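Local coordinates for nematode fatty acid retinoid binding protein (Necator americanus, PDB 4XCP) that binds lipids, here holding two palmitic acid molecules between its helices, and probably serves the nematode as a secreted fatty acid and retinol carrier, at residues Lys130-Leu135 / Lys156-Gly161; Glu62-Leu67 / Ala76-Leu81; Arg108-Arg113 / Asp123-Ser128. One frame throughout, in Å; residues are numbered along the deposited sequence.

How the contacts relate
Contact 3 and contact 1 share helix 122-138: the first joins its early turns to helix 94-115, the second joins a later turn to helix 152-159, with centres about 15 Å apart. Contact 2 lies on the opposite side of the chain's centre from both, its centre about 28 Å from that of contact 1 and about 22 Å from that of contact 3. The nearest atoms of contacts 2 and 3 are about 8 Å apart, yet both touch the palmitic acid of chain C, and contact 3 also meets that of chain B. Contact 1 stands back from the ligands, the side chain of Val132 being about 10 Å from a palmitic acid.

Contact 1: Lys130-Leu135 / Lys156-Gly161; sequences KEVLKL and KVFESG
Leu133 and Phe158 bring the two backbones nearest, with 6.5 Å between Leu133 CA and Phe158 CA, where helix 122-138 runs past helix 152-159. Phe158 does most of the work: its CG lies anti to the carbonyl carbon (chi1 -60°), and the ring reaches across to two successive residues of the other helix. Val132 meets the far end of that ring, Val132 CG1 sitting 3.5 Å from Phe158 CZ and 3.8 Å from Phe158 CE1, with the two side chains crossing at about a right angle. Leu133 takes the near part instead. Its branch comes closer than its CB direction would suggest, bringing Leu133 CD1 to 4.0 Å from Phe158 CD1, and the two side chains slide past each other in opposite directions. The interaction across the segments is apolar.

Beyond Phe158, Ser160 grips the carbonyl of Lys156 twice, with Ser160 OG 2.7 Å and Ser160 N 2.8 Å from Lys156 O, on opposite faces of the carbonyl plane. Gly161 then turns the chain with a positive phi of 93° and stands as N-cap of helix 162-167.

Tyr136, farther along helix 122-138, stacks on Phe158 and hydrogen-bonds Glu159. Helix 94-115 packs on Val132 through Ser103 and Ile106, while helix 162-167 brings Ala164 against Leu133 and Ala163 against Phe158.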
loop_
_atom_site.group_PDB
_atom_site.type_symbol
_atom_site.label_atom_id
_atom_site.label_comp_id
_atom_site.label_asym_id
_atom_site.label_seq_id
_atom_site.Cartn_x
_atom_site.Cartn_y
_atom_site.Cartn_z
ATOM N N LYS A 130 5.550 12.414 0.703
ATOM C CA LYS A 130 5.803 13.695 0.050
ATOM C C LYS A 130 5.709 13.545 -1.474
ATOM O O LYS A 130 5.021 14.346 -2.111
ATOM C CB LYS A 130 7.172 14.269 0.489
ATOM C CG LYS A 130 7.361 15.748 0.155
ATOM C CD LYS A 130 8.719 16.247 0.645
ATOM C CE LYS A 130 9.052 17.647 0.178
ATOM N NZ LYS A 130 8.191 18.683 0.813
ATOM N N GLU A 131 6.323 12.483 -2.038
ATOM C CA GLU A 131 6.250 12.194 -3.471
ATOM C C GLU A 131 4.831 11.836 -3.934
ATOM O O GLU A 131 4.398 12.333 -4.964
ATOM C CB GLU A 131 7.236 11.087 -3.887
ATOM C CG GLU A 131 7.357 10.905 -5.405
ATOM C CD GLU A 131 7.542 12.150 -6.264
ATOM O OE1 GLU A 131 8.034 13.185 -5.756
ATOM O OE2 GLU A 131 7.167 12.090 -7.457
ATOM N N VAL A 132 4.139 10.945 -3.205
ATOM C CA VAL A 132 2.770 10.521 -3.520
ATOM C C VAL A 132 1.840 11.769 -3.497
ATOM O O VAL A 132 1.058 11.970 -4.425
ATOM C CB VAL A 132 2.306 9.374 -2.565
ATOM C CG1 VAL A 132 0.802 9.136 -2.663
ATOM C CG2 VAL A 132 3.072 8.076 -2.856
ATOM N N LEU A 133 1.962 12.609 -2.456
ATOM C CA LEU A 133 1.188 13.840 -2.361
ATOM C C LEU A 133 1.474 14.768 -3.551
ATOM O O LEU A 133 0.535 15.259 -4.162
ATOM C CB LEU A 133 1.399 14.556 -1.012
ATOM C CG LEU A 133 0.716 15.932 -0.848
ATOM C CD1 LEU A 133 -0.816 15.827 -0.925
ATOM C CD2 LEU A 133 1.162 16.612 0.429
ATOM N N LYS A 134 2.749 14.953 -3.900
ATOM C CA LYS A 134 3.197 15.776 -5.030
ATOM C C LYS A 134 2.548 15.276 -6.352
ATOM O O LYS A 134 2.040 16.087 -7.129
ATOM C CB LYS A 134 4.740 15.726 -5.121
ATOM C CG LYS A 134 5.336 16.613 -6.215
ATOM C CD LYS A 134 6.856 16.661 -6.164
ATOM C CE LYS A 134 7.390 17.547 -7.266
ATOM N NZ LYS A 134 8.797 17.222 -7.611
ATOM N N LEU A 135 2.561 13.951 -6.588
ATOM C CA LEU A 135 1.935 13.360 -7.766
ATOM C C LEU A 135 0.407 13.579 -7.745
ATOM O O LEU A 135 -0.199 13.809 -8.788
ATOM C CB LEU A 135 2.266 11.869 -7.858
ATOM C CG LEU A 135 3.735 11.535 -8.093
ATOM C CD1 LEU A 135 3.987 10.076 -7.896
ATOM C CD2 LEU A 135 4.206 12.007 -9.461
ATOM N N LYS A 156 -9.289 12.012 1.029
ATOM C CA LYS A 156 -9.450 12.790 2.263
ATOM C C LYS A 156 -8.097 13.013 2.980
ATOM O O LYS A 156 -7.832 14.109 3.445
ATOM C CB LYS A 156 -10.462 12.104 3.196
ATOM C CG LYS A 156 -11.021 13.021 4.279
ATOM C CD LYS A 156 -11.930 12.287 5.244
ATOM C CE LYS A 156 -12.353 13.162 6.400
ATOM N NZ LYS A 156 -13.281 12.448 7.321
ATOM N N VAL A 157 -7.241 11.987 3.038
ATOM C CA VAL A 157 -5.890 12.074 3.615
ATOM C C VAL A 157 -5.076 13.164 2.882
ATOM O O VAL A 157 -4.364 13.949 3.520
ATOM C CB VAL A 157 -5.205 10.667 3.610
ATOM C CG1 VAL A 157 -3.684 10.760 3.677
ATOM C CG2 VAL A 157 -5.747 9.816 4.752
ATOM N N PHE A 158 -5.219 13.223 1.550
ATOM C CA PHE A 158 -4.552 14.226 0.714
ATOM C C PHE A 158 -5.178 15.604 0.863
ATOM O O PHE A 158 -4.474 16.545 1.197
ATOM C CB PHE A 158 -4.512 13.797 -0.764
ATOM C CG PHE A 158 -3.785 12.499 -1.045
ATOM C CD1 PHE A 158 -2.505 12.274 -0.542
ATOM C CD2 PHE A 158 -4.338 11.544 -1.891
ATOM C CE1 PHE A 158 -1.838 11.073 -0.799
ATOM C CE2 PHE A 158 -3.666 10.352 -2.165
ATOM C CZ PHE A 158 -2.434 10.112 -1.595
ATOM N N GLU A 159 -6.501 15.708 0.683
ATOM C CA GLU A 159 -7.273 16.959 0.749
ATOM C C GLU A 159 -7.300 17.652 2.111
ATOM O O GLU A 159 -7.277 18.879 2.147
ATOM C CB GLU A 159 -8.718 16.733 0.260
ATOM C CG GLU A 159 -8.838 16.541 -1.247
ATOM C CD GLU A 159 -8.395 17.723 -2.094
ATOM O OE1 GLU A 159 -8.594 18.880 -1.660
ATOM O OE2 GLU A 159 -7.862 17.492 -3.203
ATOM N N SER A 160 -7.378 16.883 3.220
ATOM C CA SER A 160 -7.426 17.426 4.585
ATOM C C SER A 160 -6.126 18.064 5.064
ATOM O O SER A 160 -6.136 18.757 6.082
ATOM C CB SER A 160 -7.812 16.333 5.577
ATOM O OG SER A 160 -6.780 15.360 5.630
ATOM N N GLY A 161 -5.019 17.766 4.394
ATOM C CA GLY A 161 -3.701 18.232 4.812
ATOM C C GLY A 161 -3.001 17.222 5.710
ATOM O O GLY A 161 -1.890 17.475 6.178
#

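Contact 2: Glu62-Leu67 / Ala76-Leu81; sequences ESIAAL and AKVEKL. With PLM (palmitic acid), chain C.
Ile64 and Glu79 mark the closest backbone approach, Ile64 CA to Glu79 CA 6.6 Å, between segments 62-67 and 76-81, which run nearly antiparallel at 156°. Walking along 62-67, Ser63 touches the ligand by van der Waals contact, its OG 3.3 Å from CG, the terminal methyl of the palmitic acid of chain C.

Ile64 follows, and its two branches take different partners. Ile64 CG1 packs 3.8 Å from Val78 CG1, whereas Ile64 CG2, anti to the backbone N, touches Glu79 OE1 obliquely at 3.5 Å, from beyond the oxygen. Glu79 bends at chi2 (60°), which brings OE1 to the isoleucine, and the same OE1 forms a salt bridge with Lys68, one turn after Ile64 on the same helix.

Leu67 sends its CD2 to Val78 CG2 at 3.4 Å, a tight fit for two methyl carbons. Val78 is thus wedged between Ile64 and Leu67, while Val78 CG1 also lies 3.6 Å from CD of the palmitic acid. Val47, Leu48 and Val51 of helix 42-53 back Leu67, and Phe36 of helix 31-39 touches Val78.

The arrangement is an antiparallel helical hairpin whose inner residues form part of the wall of the lipid-binding cavity, around the tail of the fatty acid.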
loop_
_atom_site.group_PDB
_atom_site.type_symbol
_atom_site.label_atom_id
_atom_site.label_comp_id
_atom_site.label_asym_id
_atom_site.label_seq_id
_atom_site.Cartn_x
_atom_site.Cartn_y
_atom_site.Cartn_z
ATOM N N GLU A 62 0.767 -13.843 -9.455
ATOM C CA GLU A 62 1.676 -15.001 -9.310
ATOM C C GLU A 62 2.207 -15.100 -7.862
ATOM O O GLU A 62 2.328 -16.202 -7.311
ATOM C CB GLU A 62 2.823 -14.908 -10.316
ATOM C CG GLU A 62 3.586 -16.200 -10.494
ATOM C CD GLU A 62 4.647 -16.085 -11.568
ATOM O OE1 GLU A 62 5.798 -15.750 -11.216
ATOM O OE2 GLU A 62 4.313 -16.257 -12.762
ATOM N N SER A 63 2.487 -13.932 -7.249
ATOM C CA SER A 63 2.918 -13.815 -5.858
ATOM C C SER A 63 1.784 -14.327 -4.919
ATOM O O SER A 63 2.054 -15.076 -3.984
ATOM C CB SER A 63 3.257 -12.359 -5.544
ATOM O OG SER A 63 3.798 -12.284 -4.236
ATOM N N ILE A 64 0.519 -13.955 -5.208
ATOM C CA ILE A 64 -0.674 -14.388 -4.445
ATOM C C ILE A 64 -0.904 -15.913 -4.611
ATOM O O ILE A 64 -1.197 -16.609 -3.634
ATOM C CB ILE A 64 -1.919 -13.534 -4.837
ATOM C CG1 ILE A 64 -1.686 -12.044 -4.481
ATOM C CG2 ILE A 64 -3.230 -14.071 -4.182
ATOM C CD1 ILE A 64 -2.781 -11.084 -5.008
ATOM N N ALA A 65 -0.720 -16.430 -5.838
ATOM C CA ALA A 65 -0.847 -17.869 -6.114
ATOM C C ALA A 65 0.184 -18.666 -5.294
ATOM O O ALA A 65 -0.175 -19.691 -4.712
ATOM C CB ALA A 65 -0.686 -18.142 -7.616
ATOM N N ALA A 66 1.444 -18.174 -5.197
ATOM C CA ALA A 66 2.503 -18.815 -4.392
ATOM C C ALA A 66 2.117 -18.757 -2.909
ATOM O O ALA A 66 2.288 -19.737 -2.191
ATOM C CB ALA A 66 3.851 -18.130 -4.625
ATOM N N LEU A 67 1.526 -17.629 -2.471
ATOM C CA LEU A 67 1.055 -17.467 -1.102
ATOM C C LEU A 67 -0.082 -18.472 -0.768
ATOM O O LEU A 67 -0.038 -19.117 0.280
ATOM C CB LEU A 67 0.617 -15.999 -0.841
ATOM C CG LEU A 67 0.014 -15.719 0.549
ATOM C CD1 LEU A 67 1.010 -16.028 1.673
ATOM C CD2 LEU A 67 -0.476 -14.315 0.652
ATOM N N ALA A 76 -6.166 -16.179 0.560
ATOM C CA ALA A 76 -7.544 -15.699 0.338
ATOM C C ALA A 76 -7.734 -14.281 0.923
ATOM O O ALA A 76 -8.409 -13.453 0.314
ATOM C CB ALA A 76 -8.551 -16.666 0.971
ATOM N N LYS A 77 -7.115 -13.994 2.074
ATOM C CA LYS A 77 -7.190 -12.662 2.705
ATOM C C LYS A 77 -6.486 -11.612 1.817
ATOM O O LYS A 77 -7.019 -10.524 1.594
ATOM C CB LYS A 77 -6.516 -12.684 4.086
ATOM C CG LYS A 77 -7.291 -13.431 5.158
ATOM C CD LYS A 77 -6.388 -13.634 6.350
ATOM C CE LYS A 77 -7.093 -14.264 7.526
ATOM N NZ LYS A 77 -6.100 -14.665 8.556
ATOM N N VAL A 78 -5.287 -11.950 1.316
ATOM C CA VAL A 78 -4.509 -11.070 0.438
ATOM C C VAL A 78 -5.261 -10.856 -0.885
ATOM O O VAL A 78 -5.340 -9.729 -1.376
ATOM C CB VAL A 78 -3.068 -11.612 0.225
ATOM C CG1 VAL A 78 -2.356 -10.885 -0.933
ATOM C CG2 VAL A 78 -2.249 -11.512 1.516
ATOM N N GLU A 79 -5.808 -11.944 -1.450
ATOM C CA GLU A 79 -6.552 -11.927 -2.708
ATOM C C GLU A 79 -7.767 -10.986 -2.632
ATOM O O GLU A 79 -8.026 -10.260 -3.586
ATOM C CB GLU A 79 -6.964 -13.364 -3.096
ATOM C CG GLU A 79 -7.754 -13.491 -4.388
ATOM C CD GLU A 79 -7.036 -12.984 -5.623
ATOM O OE1 GLU A 79 -6.093 -13.670 -6.079
ATOM O OE2 GLU A 79 -7.402 -11.896 -6.123
ATOM N N LYS A 80 -8.494 -11.000 -1.501
ATOM C CA LYS A 80 -9.684 -10.174 -1.277
ATOM C C LYS A 80 -9.322 -8.701 -1.310
ATOM O O LYS A 80 -9.965 -7.945 -2.035
ATOM C CB LYS A 80 -10.392 -10.552 0.030
ATOM C CG LYS A 80 -11.750 -9.876 0.207
ATOM C CD LYS A 80 -12.350 -10.155 1.569
ATOM C CE LYS A 80 -13.636 -9.389 1.773
ATOM N NZ LYS A 80 -14.056 -9.397 3.201
ATOM N N LEU A 81 -8.261 -8.304 -0.586
ATOM C CA LEU A 81 -7.767 -6.921 -0.616
ATOM C C LEU A 81 -7.366 -6.516 -2.034
ATOM O O LEU A 81 -7.766 -5.447 -2.501
ATOM C CB LEU A 81 -6.535 -6.754 0.274
ATOM C CG LEU A 81 -6.700 -6.667 1.783
ATOM C CD1 LEU A 81 -5.366 -6.359 2.387
ATOM C CD2 LEU A 81 -7.649 -5.545 2.189
HETATM C C1 PLM C . 0.901 -6.404 -11.120
HETATM O O1 PLM C . 0.463 -7.531 -11.097
HETATM O O2 PLM C . 2.172 -6.134 -11.250
HETATM C C2 PLM C . 0.033 -5.185 -11.003
HETATM C C3 PLM C . -1.344 -5.443 -10.397
HETATM C C4 PLM C . -2.091 -4.168 -10.055
HETATM C C5 PLM C . -1.718 -3.565 -8.709
HETATM C C6 PLM C . -2.326 -4.278 -7.509
HETATM C C7 PLM C . -2.352 -3.433 -6.244
HETATM C C8 PLM C . -2.822 -4.165 -4.996
HETATM C C9 PLM C . -1.906 -4.010 -3.796
HETATM C CA PLM C . -2.319 -4.841 -2.593
HETATM C CB PLM C . -2.093 -6.345 -2.744
HETATM C CC PLM C . -0.633 -6.776 -2.769
HETATM C CD PLM C . -0.456 -8.265 -2.552
HETATM C CE PLM C . 0.990 -8.760 -2.564
HETATM C CF PLM C . 1.366 -9.674 -1.391
HETATM C CG PLM C . 1.893 -11.027 -1.804
#

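Contact 3: Arg108-Arg113 / Asp123-Ser128; sequences RGIKAR and DDLKAS. With PLM (palmitic acid), chain B; PLM (palmitic acid), chain C.
Ile110 leans toward Leu125 and Ser128 across segments 108-113 and 123-128, almost antiparallel at 164°. From CB, which points at the other helix, the side chain divides. Ile110 CG2 meets Leu125 CD2 at 3.7 Å. Ile110 CG2 also lies 3.9 Å from C2 of the chain B palmitic acid. Ile110 CG1, anti to the carbonyl carbon (chi1 -73°), lies 3.8 Å from Ser128 OG, and CD1 at the tip stays by the same hydroxyl. That hydroxyl is held by its own helix, donating to Leu125 O.

One turn on, Arg113 joins Asp124 in a salt bridge. Arg113 NH1 lies 2.8 Å from Asp124 OD2, but the hydrogen bond is bent and weak, with the guanidinium and carboxylate planes 58° apart. A water in the guanidinium plane accepts from NH2 and donates to OD2, reinforcing the pair. Thr121 N also bonds to OD2, and Asn118 to NH2.

Lys111 faces the interior, where its bent chain puts Lys111 NZ 2.8 Å from O1 of the chain B palmitic acid in a hydrogen bond. The Arg108 guanidinium touches the chain C palmitic acid.

Antiparallel helices thus join through an apolar centre and a charged outer end, while the first lines a fatty acid site with apolar and basic side chains.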
loop_
_atom_site.group_PDB
_atom_site.type_symbol
_atom_site.label_atom_id
_atom_site.label_comp_id
_atom_site.label_asym_id
_atom_site.label_seq_id
_atom_site.Cartn_x
_atom_site.Cartn_y
_atom_site.Cartn_z
ATOM N N ARG A 108 4.903 -0.366 -2.575
ATOM C CA ARG A 108 5.499 -1.696 -2.671
ATOM C C ARG A 108 7.011 -1.691 -2.366
ATOM O O ARG A 108 7.512 -2.647 -1.784
ATOM C CB ARG A 108 5.175 -2.366 -4.020
ATOM C CG ARG A 108 3.683 -2.717 -4.150
ATOM C CD ARG A 108 3.436 -4.033 -4.849
ATOM N NE ARG A 108 3.253 -3.898 -6.293
ATOM C CZ ARG A 108 2.107 -4.125 -6.934
ATOM N NH1 ARG A 108 1.010 -4.449 -6.258
ATOM N NH2 ARG A 108 2.041 -4.002 -8.248
ATOM N N GLY A 109 7.704 -0.621 -2.753
ATOM C CA GLY A 109 9.117 -0.423 -2.446
ATOM C C GLY A 109 9.307 -0.246 -0.945
ATOM O O GLY A 109 10.263 -0.772 -0.380
ATOM N N ILE A 110 8.357 0.451 -0.270
ATOM C CA ILE A 110 8.378 0.638 1.190
ATOM C C ILE A 110 8.164 -0.721 1.860
ATOM O O ILE A 110 8.909 -1.092 2.770
ATOM C CB ILE A 110 7.329 1.704 1.638
ATOM C CG1 ILE A 110 7.785 3.153 1.255
ATOM C CG2 ILE A 110 6.954 1.571 3.139
ATOM C CD1 ILE A 110 9.229 3.652 1.858
ATOM N N LYS A 111 7.152 -1.462 1.389
ATOM C CA LYS A 111 6.801 -2.802 1.865
ATOM C C LYS A 111 7.997 -3.769 1.716
ATOM O O LYS A 111 8.319 -4.471 2.671
ATOM C CB LYS A 111 5.583 -3.305 1.084
ATOM C CG LYS A 111 4.951 -4.553 1.669
ATOM C CD LYS A 111 3.634 -4.919 0.972
ATOM C CE LYS A 111 2.477 -4.028 1.357
ATOM N NZ LYS A 111 2.226 -4.050 2.817
ATOM N N ALA A 112 8.698 -3.747 0.545
ATOM C CA ALA A 112 9.883 -4.582 0.275
ATOM C C ALA A 112 10.953 -4.383 1.362
ATOM O O ALA A 112 11.610 -5.343 1.764
ATOM C CB ALA A 112 10.466 -4.243 -1.094
ATOM N N ARG A 113 11.080 -3.148 1.874
ATOM C CA ARG A 113 12.054 -2.807 2.904
ATOM C C ARG A 113 11.738 -3.422 4.283
ATOM O O ARG A 113 12.669 -3.631 5.063
ATOM C CB ARG A 113 12.244 -1.293 2.974
ATOM C CG ARG A 113 12.950 -0.761 1.733
ATOM C CD ARG A 113 13.434 0.649 1.937
ATOM N NE ARG A 113 14.437 0.705 3.001
ATOM C CZ ARG A 113 14.854 1.828 3.565
ATOM N NH1 ARG A 113 14.374 2.997 3.168
ATOM N NH2 ARG A 113 15.765 1.791 4.527
ATOM N N ASP A 123 11.960 9.372 8.249
ATOM C CA ASP A 123 12.319 10.309 7.172
ATOM C C ASP A 123 12.129 9.689 5.776
ATOM O O ASP A 123 11.734 10.402 4.858
ATOM C CB ASP A 123 13.747 10.844 7.338
ATOM C CG ASP A 123 13.903 11.938 8.386
ATOM O OD1 ASP A 123 12.874 12.350 8.984
ATOM O OD2 ASP A 123 15.052 12.381 8.612
ATOM N N ASP A 124 12.372 8.363 5.637
ATOM C CA ASP A 124 12.152 7.605 4.394
ATOM C C ASP A 124 10.649 7.544 4.104
ATOM O O ASP A 124 10.240 7.673 2.956
ATOM C CB ASP A 124 12.662 6.166 4.521
ATOM C CG ASP A 124 14.166 6.000 4.546
ATOM O OD1 ASP A 124 14.873 6.880 3.995
ATOM O OD2 ASP A 124 14.638 4.976 5.092
ATOM N N LEU A 125 9.839 7.316 5.144
ATOM C CA LEU A 125 8.395 7.255 4.993
ATOM C C LEU A 125 7.845 8.625 4.630
ATOM O O LEU A 125 7.018 8.718 3.722
ATOM C CB LEU A 125 7.711 6.683 6.238
ATOM C CG LEU A 125 8.062 5.227 6.606
ATOM C CD1 LEU A 125 7.567 4.904 7.990
ATOM C CD2 LEU A 125 7.474 4.234 5.613
ATOM N N LYS A 126 8.359 9.695 5.285
ATOM C CA LYS A 126 7.960 11.074 5.012
ATOM C C LYS A 126 8.271 11.413 3.556
ATOM O O LYS A 126 7.450 12.045 2.879
ATOM C CB LYS A 126 8.703 12.048 5.945
ATOM C CG LYS A 126 8.240 12.046 7.402
ATOM C CD LYS A 126 8.943 13.158 8.173
ATOM C CE LYS A 126 8.439 13.304 9.587
ATOM N NZ LYS A 126 9.326 12.616 10.565
ATOM N N ALA A 127 9.450 10.967 3.070
ATOM C CA ALA A 127 9.888 11.186 1.689
ATOM C C ALA A 127 8.957 10.463 0.707
ATOM O O ALA A 127 8.591 11.075 -0.296
ATOM C CB ALA A 127 11.326 10.726 1.501
ATOM N N SER A 128 8.507 9.213 1.026
ATOM C CA SER A 128 7.578 8.500 0.132
ATOM C C SER A 128 6.202 9.177 0.054
ATOM O O SER A 128 5.652 9.287 -1.035
ATOM C CB SER A 128 7.437 7.019 0.492
ATOM O OG SER A 128 6.819 6.819 1.750
HETATM C C1 PLM B . 3.102 -0.589 3.739
HETATM O O1 PLM B . 2.145 -1.459 3.904
HETATM O O2 PLM B . 3.083 0.261 2.862
HETATM C C2 PLM B . 4.220 -0.721 4.732
HETATM C C3 PLM B . 4.114 -1.871 5.730
HETATM C C4 PLM B . 4.597 -3.202 5.192
HETATM C C5 PLM B . 4.482 -4.349 6.172
HETATM C C6 PLM B . 5.147 -5.641 5.719
HETATM C C7 PLM B . 4.207 -6.819 5.508
HETATM C C8 PLM B . 3.401 -6.718 4.242
HETATM C C9 PLM B . 2.396 -7.799 4.045
HETATM C CA PLM B . 1.062 -7.307 3.558
HETATM C CB PLM B . 0.800 -7.381 2.071
HETATM C CC PLM B . -0.636 -7.004 1.668
HETATM C CD PLM B . -0.984 -5.501 1.677
HETATM C CE PLM B . -1.166 -4.870 3.060
HETATM C CF PLM B . -1.678 -3.453 3.053
HETATM C CG PLM B . -0.629 -2.377 2.870
HETATM C C1 PLM C . 0.901 -6.404 -11.120
HETATM O O1 PLM C . 0.463 -7.531 -11.097
HETATM O O2 PLM C . 2.172 -6.134 -11.250
HETATM C C2 PLM C . 0.033 -5.185 -11.003
HETATM C C3 PLM C . -1.344 -5.443 -10.397
HETATM C C4 PLM C . -2.091 -4.168 -10.055
HETATM C C5 PLM C . -1.718 -3.565 -8.709
HETATM C C6 PLM C . -2.326 -4.278 -7.509
HETATM C C7 PLM C . -2.352 -3.433 -6.244
HETATM C C8 PLM C . -2.822 -4.165 -4.996
HETATM C C9 PLM C . -1.906 -4.010 -3.796
HETATM C CA PLM C . -2.319 -4.841 -2.593
HETATM C CB PLM C . -2.093 -6.345 -2.744
HETATM C CC PLM C . -0.633 -6.776 -2.769
HETATM C CD PLM C . -0.456 -8.265 -2.552
HETATM C CE PLM C . 0.990 -8.760 -2.564
HETATM C CF PLM C . 1.366 -9.674 -1.391
HETATM C CG PLM C . 1.893 -11.027 -1.804
HETATM O O HOH W 1 17.194 4.248 5.604
#